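Local coordinates for protein AxyAgu115A (Amphibacillus xylanus NBRC 15112, PDB 6NPS) that is probably a glycoside hydrolase of family 115, an alpha-glucuronidase acting on glucuronic acid side groups of xylan, at residues S426-P429 / K430-E433; D543-D546 / H547-L551. The protein carries 3 engineered substitutions. One frame throughout, in Å; residues are numbered along the deposited sequence.

In the fold
Interaction 1 (426-433) spans the N-cap and first turn of helix 428-440, and its centre lies about 5 Å from that of the chain. Interaction 2 (543-551) lies within helix 537-558, its centre about 21 Å from that of the chain. The centres of the two contacts are about 23 Å apart and their nearest atoms about 8 Å, so the two do not touch. Helix 500-519 is a shared neighbour: Tyr427 packs on Thr514 and Lys515, while Arg544 packs on Ile516 and His547 bonds to Glu508. Interaction 1 belongs to a beta-alpha-beta unit of the eight-stranded parallel sheet, consistent with a TIM barrel; interaction 2 lies in a helix that packs on helices 500-519 and 564-596.

Interaction 1: residues S426-P429 / K430-E433; sequences SYLP and KIWE
Tyr427 O starts the helix by accepting Ile431 N at 3.2 Å, nearly straight at 169°, with a weak, bent second bond from Lys430 N. The next i to i+4 bonds follow at once: Trp432 N reaches Leu428 O at 2.8 Å, and Glu433 N reaches Pro429 O at 3.0 Å. Tyr427 is thus the N-cap, and Pro429, which has no N-H to give, sits in the first turn, where none is needed. Its CD lies over the centre of the Tyr427 ring, 3.5 Å above the plane, a CH-pi type packing of the proline ring on one aromatic face. On another side of the turn, the CD2 branch of Leu428 meets Ile431 CD1 at 4.0 Å, the two chains crossing at a slant, and Ser426 CB touches the same methyl at 4.1 Å. In Ile431, chi1 of -61° puts CG1 beside the backbone N, on the side of Tyr427 O, and from there CD1 extends to the leucine methyl. Here the chain enters the helix of the unit strand 405-410, helix 428-440, strand 446-450, a beta-alpha-beta crossover, and Phe463 of helix 458-469 packs against Leu428, Ile431 and Trp432. The polar ends turn elsewhere: Tyr427 OH bonds to Gly822 O, Lys430 NZ to Gln867 and Asn389, and Glu433 forms a salt bridge with Lys831. Pro429 O, already bonded to Glu433 N, also lies at the edge of the Trp432 ring, near its plane.

Interaction 2: residues D543-D546 / H547-L551; sequences DRID and HLLGL
Ile545 and Leu549 form the apolar contact, lying side by side and pointing the same way from one flank of the helix, with Ile545 CG2 3.6 Å from Leu549 CD1. Leu549 CG stands beside its backbone N, chi1 -63°, which sets it 3.2 Å from Ile545 O and brings CD1 back along the isoleucine. An alanine in place of Leu549 removes CG and both its methyls, and would probably leave a gap beside Ile545 CG2 and over Ile545 O. A further packing contact joins His547 to Leu551, whose CG lies 4.1 Å above one ring face, offset toward the rim. The backbone bonds are regular alpha-helical i to i+4 pairs. Leu549 N to Ile545 O is the straightest at 174° and 2.8 Å, while Gly550 N meets Asp546 O at 3.1 Å. The polar links go to neighbouring helices: His547 NE2 bonds to Glu508, and Asp546 OD2 makes a long, weak ion pair with Lys583. Helix 537-558 packs against two helices: Ile545 and Leu548 on Leu579 of helix 564-596, Arg544 and Leu551 on helix 500-519.

Interaction 1: residues S426-P429 / K430-E433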
ATOM      1  N   SER A 426      -5.590  30.438   2.409  1.00 29.77           N
ATOM      2  CA  SER A 426      -6.462  31.135   1.476  1.00 32.63           C
ATOM      3  C   SER A 426      -5.666  32.042   0.532  1.00 34.42           C
ATOM      4  O   SER A 426      -4.559  32.506   0.831  1.00 36.24           O
ATOM      5  CB  SER A 426      -7.523  31.951   2.213  1.00 33.43           C
ATOM      6  OG  SER A 426      -8.230  31.095   3.129  1.00 35.79           O
ATOM      7  N   TYR A 427      -6.252  32.293  -0.623  1.00 31.89           N
ATOM      8  CA  TYR A 427      -5.520  32.836  -1.771  1.00 28.25           C
ATOM      9  C   TYR A 427      -6.326  33.994  -2.325  1.00 22.35           C
ATOM     10  O   TYR A 427      -7.493  33.808  -2.670  1.00 32.48           O
ATOM     11  CB  TYR A 427      -5.353  31.698  -2.790  1.00 30.22           C
ATOM     12  CG  TYR A 427      -4.523  31.981  -4.034  1.00 31.45           C
ATOM     13  CD1 TYR A 427      -3.243  32.451  -3.941  1.00 28.32           C
ATOM     14  CD2 TYR A 427      -5.062  31.733  -5.303  1.00 30.16           C
ATOM     15  CE1 TYR A 427      -2.485  32.738  -5.141  1.00 33.72           C
ATOM     16  CE2 TYR A 427      -4.345  31.983  -6.466  1.00 30.71           C
ATOM     17  CZ  TYR A 427      -3.049  32.463  -6.379  1.00 32.81           C
ATOM     18  OH  TYR A 427      -2.358  32.708  -7.544  1.00 33.55           O
ATOM     19  N   LEU A 428      -5.713  35.179  -2.442  1.00 25.17           N
ATOM     20  CA  LEU A 428      -6.483  36.378  -2.782  1.00 25.53           C
ATOM     21  C   LEU A 428      -7.288  36.267  -4.066  1.00 28.93           C
ATOM     22  O   LEU A 428      -8.457  36.695  -4.060  1.00 29.61           O
ATOM     23  CB  LEU A 428      -5.562  37.606  -2.837  1.00 27.97           C
ATOM     24  CG  LEU A 428      -4.931  38.029  -1.498  1.00 34.03           C
ATOM     25  CD1 LEU A 428      -4.472  39.509  -1.575  1.00 31.59           C
ATOM     26  CD2 LEU A 428      -5.843  37.841  -0.278  1.00 33.51           C
ATOM     27  N   PRO A 429      -6.764  35.713  -5.171  1.00 29.62           N
ATOM     28  CA  PRO A 429      -7.582  35.619  -6.396  1.00 26.49           C
ATOM     29  C   PRO A 429      -8.881  34.892  -6.212  1.00 26.11           C
ATOM     30  O   PRO A 429      -9.899  35.273  -6.808  1.00 30.32           O
ATOM     31  CB  PRO A 429      -6.654  34.856  -7.372  1.00 30.86           C
ATOM     32  CG  PRO A 429      -5.278  35.310  -6.949  1.00 32.05           C
ATOM     33  CD  PRO A 429      -5.344  35.361  -5.436  1.00 29.14           C
ATOM     34  N   LYS A 430      -8.870  33.815  -5.420  1.00 27.28           N
ATOM     35  CA  LYS A 430     -10.087  33.080  -5.137  1.00 29.10           C
ATOM     36  C   LYS A 430     -11.046  33.906  -4.282  1.00 31.73           C
ATOM     37  O   LYS A 430     -12.259  33.957  -4.550  1.00 30.43           O
ATOM     38  CB  LYS A 430      -9.724  31.781  -4.428  1.00 28.40           C
ATOM     39  CG  LYS A 430     -10.906  30.987  -3.854  1.00 35.75           C
ATOM     40  CD  LYS A 430     -11.623  30.207  -4.908  1.00 42.86           C
ATOM     41  CE  LYS A 430     -12.698  29.286  -4.276  1.00 49.64           C
ATOM     42  NZ  LYS A 430     -12.196  27.935  -3.895  1.00 46.60           N
ATOM     43  N   ILE A 431     -10.522  34.547  -3.240  1.00 26.67           N
ATOM     44  CA  ILE A 431     -11.368  35.407  -2.398  1.00 29.97           C
ATOM     45  C   ILE A 431     -12.002  36.500  -3.232  1.00 29.80           C
ATOM     46  O   ILE A 431     -13.193  36.815  -3.066  1.00 32.18           O
ATOM     47  CB  ILE A 431     -10.564  36.009  -1.229  1.00 30.52           C
ATOM     48  CG1 ILE A 431     -10.013  34.903  -0.340  1.00 34.88           C
ATOM     49  CG2 ILE A 431     -11.447  36.917  -0.360  1.00 29.58           C
ATOM     50  CD1 ILE A 431      -8.926  35.424   0.629  1.00 34.19           C
ATOM     51  N   TRP A 432     -11.199  37.148  -4.105  1.00 31.71           N
ATOM     52  CA  TRP A 432     -11.741  38.206  -4.951  1.00 28.60           C
ATOM     53  C   TRP A 432     -12.858  37.664  -5.833  1.00 29.37           C
ATOM     54  O   TRP A 432     -13.932  38.268  -5.934  1.00 31.61           O
ATOM     55  CB  TRP A 432     -10.629  38.847  -5.798  1.00 27.47           C
ATOM     56  CG  TRP A 432     -11.124  39.888  -6.743  1.00 29.44           C
ATOM     57  CD1 TRP A 432     -11.171  41.232  -6.513  1.00 31.48           C
ATOM     58  CD2 TRP A 432     -11.673  39.684  -8.050  1.00 32.33           C
ATOM     59  NE1 TRP A 432     -11.703  41.874  -7.588  1.00 31.67           N
ATOM     60  CE2 TRP A 432     -12.007  40.953  -8.557  1.00 33.26           C
ATOM     61  CE3 TRP A 432     -11.898  38.558  -8.847  1.00 32.27           C
ATOM     62  CZ2 TRP A 432     -12.575  41.129  -9.819  1.00 32.58           C
ATOM     63  CZ3 TRP A 432     -12.463  38.739 -10.106  1.00 31.05           C
ATOM     64  CH2 TRP A 432     -12.780  40.009 -10.580  1.00 31.91           C
ATOM     65  N   GLU A 433     -12.631  36.504  -6.466  1.00 30.05           N
ATOM     66  CA  GLU A 433     -13.624  35.976  -7.397  1.00 32.51           C
ATOM     67  C   GLU A 433     -14.928  35.633  -6.677  1.00 29.85           C
ATOM     68  O   GLU A 433     -16.020  35.889  -7.186  1.00 29.77           O
ATOM     69  CB  GLU A 433     -13.064  34.742  -8.110  1.00 33.69           C
ATOM     70  CG  GLU A 433     -13.966  34.181  -9.201  1.00 42.67           C
ATOM     71  CD  GLU A 433     -14.720  32.934  -8.732  1.00 58.72           C
ATOM     72  OE1 GLU A 433     -14.265  32.302  -7.745  1.00 63.52           O
ATOM     73  OE2 GLU A 433     -15.753  32.581  -9.348  1.00 66.11           O
TER

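Interaction 2: residues D543-D546 / H547-L551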
ATOM      1  N   ASP A 543      11.074  22.099  -6.547  1.00 32.16           N
ATOM      2  CA  ASP A 543      12.003  23.134  -6.974  1.00 35.33           C
ATOM      3  C   ASP A 543      11.460  24.529  -6.679  1.00 30.17           C
ATOM      4  O   ASP A 543      12.219  25.406  -6.264  1.00 33.12           O
ATOM      5  CB  ASP A 543      12.314  22.989  -8.459  1.00 40.80           C
ATOM      6  CG  ASP A 543      13.130  21.750  -8.757  1.00 63.12           C
ATOM      7  OD1 ASP A 543      13.784  21.236  -7.819  1.00 72.15           O
ATOM      8  OD2 ASP A 543      13.108  21.293  -9.930  1.00 72.22           O
ATOM      9  N   ARG A 544      10.161  24.761  -6.905  1.00 31.90           N
ATOM     10  CA  ARG A 544       9.526  26.021  -6.487  1.00 29.53           C
ATOM     11  C   ARG A 544       9.653  26.253  -4.986  1.00 30.75           C
ATOM     12  O   ARG A 544       9.970  27.359  -4.538  1.00 30.37           O
ATOM     13  CB  ARG A 544       8.046  26.020  -6.884  1.00 37.65           C
ATOM     14  CG  ARG A 544       7.784  26.476  -8.315  1.00 53.40           C
ATOM     15  CD  ARG A 544       6.414  26.057  -8.818  1.00 59.97           C
ATOM     16  NE  ARG A 544       5.335  26.840  -8.213  1.00 64.54           N
ATOM     17  CZ  ARG A 544       4.102  26.377  -8.011  1.00 58.94           C
ATOM     18  NH1 ARG A 544       3.798  25.137  -8.368  1.00 61.75           N
ATOM     19  NH2 ARG A 544       3.176  27.151  -7.462  1.00 48.87           N
ATOM     20  N   ILE A 545       9.350  25.226  -4.185  1.00 27.15           N
ATOM     21  CA  ILE A 545       9.467  25.330  -2.740  1.00 27.78           C
ATOM     22  C   ILE A 545      10.892  25.647  -2.333  1.00 31.31           C
ATOM     23  O   ILE A 545      11.128  26.498  -1.465  1.00 33.28           O
ATOM     24  CB  ILE A 545       8.975  24.025  -2.073  1.00 28.79           C
ATOM     25  CG1 ILE A 545       7.466  23.926  -2.217  1.00 25.51           C
ATOM     26  CG2 ILE A 545       9.454  23.959  -0.616  1.00 31.43           C
ATOM     27  CD1 ILE A 545       6.869  22.545  -1.760  1.00 27.57           C
ATOM     28  N   ASP A 546      11.872  24.946  -2.926  1.00 31.87           N
ATOM     29  CA  ASP A 546      13.252  25.239  -2.556  1.00 36.03           C
ATOM     30  C   ASP A 546      13.630  26.662  -2.955  1.00 32.89           C
ATOM     31  O   ASP A 546      14.360  27.336  -2.227  1.00 36.52           O
ATOM     32  CB  ASP A 546      14.204  24.202  -3.164  1.00 49.07           C
ATOM     33  CG  ASP A 546      14.080  22.809  -2.478  1.00 73.56           C
ATOM     34  OD1 ASP A 546      14.490  21.810  -3.112  1.00 82.26           O
ATOM     35  OD2 ASP A 546      13.568  22.694  -1.324  1.00 77.32           O
ATOM     36  N   HIS A 547      13.104  27.164  -4.063  1.00 28.97           N
ATOM     37  CA  HIS A 547      13.390  28.550  -4.419  1.00 30.41           C
ATOM     38  C   HIS A 547      12.803  29.505  -3.372  1.00 31.28           C
ATOM     39  O   HIS A 547      13.484  30.428  -2.896  1.00 28.93           O
ATOM     40  CB  HIS A 547      12.814  28.854  -5.806  1.00 30.49           C
ATOM     41  CG  HIS A 547      12.858  30.301  -6.168  1.00 39.07           C
ATOM     42  ND1 HIS A 547      14.040  30.983  -6.325  1.00 40.77           N
ATOM     43  CD2 HIS A 547      11.868  31.209  -6.366  1.00 41.13           C
ATOM     44  CE1 HIS A 547      13.781  32.246  -6.609  1.00 41.65           C
ATOM     45  NE2 HIS A 547      12.469  32.410  -6.642  1.00 40.77           N
ATOM     46  N   LEU A 548      11.539  29.282  -2.987  1.00 31.06           N
ATOM     47  CA  LEU A 548      10.875  30.166  -2.009  1.00 30.24           C
ATOM     48  C   LEU A 548      11.514  30.076  -0.612  1.00 32.14           C
ATOM     49  O   LEU A 548      11.744  31.108   0.029  1.00 32.49           O
ATOM     50  CB  LEU A 548       9.368  29.818  -1.946  1.00 27.08           C
ATOM     51  CG  LEU A 548       8.632  30.091  -3.280  1.00 27.67           C
ATOM     52  CD1 LEU A 548       7.235  29.526  -3.289  1.00 32.63           C
ATOM     53  CD2 LEU A 548       8.634  31.583  -3.637  1.00 27.12           C
ATOM     54  N   LEU A 549      11.773  28.858  -0.095  1.00 34.51           N
ATOM     55  CA  LEU A 549      12.495  28.741   1.179  1.00 32.59           C
ATOM     56  C   LEU A 549      13.822  29.500   1.139  1.00 35.43           C
ATOM     57  O   LEU A 549      14.195  30.171   2.114  1.00 35.71           O
ATOM     58  CB  LEU A 549      12.743  27.272   1.533  1.00 32.43           C
ATOM     59  CG  LEU A 549      11.473  26.446   1.761  1.00 40.35           C
ATOM     60  CD1 LEU A 549      11.803  24.957   1.932  1.00 43.23           C
ATOM     61  CD2 LEU A 549      10.664  26.964   2.947  1.00 37.21           C
ATOM     62  N   GLY A 550      14.542  29.431   0.006  1.00 36.50           N
ATOM     63  CA  GLY A 550      15.770  30.192  -0.109  1.00 33.06           C
ATOM     64  C   GLY A 550      15.555  31.685   0.055  1.00 35.01           C
ATOM     65  O   GLY A 550      16.339  32.359   0.736  1.00 34.73           O
ATOM     66  N   LEU A 551      14.506  32.236  -0.584  1.00 32.90           N
ATOM     67  CA  LEU A 551      14.222  33.660  -0.413  1.00 35.16           C
ATOM     68  C   LEU A 551      13.848  33.979   1.035  1.00 29.61           C
ATOM     69  O   LEU A 551      14.255  35.010   1.581  1.00 29.46           O
ATOM     70  CB  LEU A 551      13.078  34.117  -1.336  1.00 32.53           C
ATOM     71  CG  LEU A 551      13.223  34.028  -2.851  1.00 36.15           C
ATOM     72  CD1 LEU A 551      11.955  34.557  -3.537  1.00 36.38           C
ATOM     73  CD2 LEU A 551      14.481  34.780  -3.316  1.00 39.00           C
TER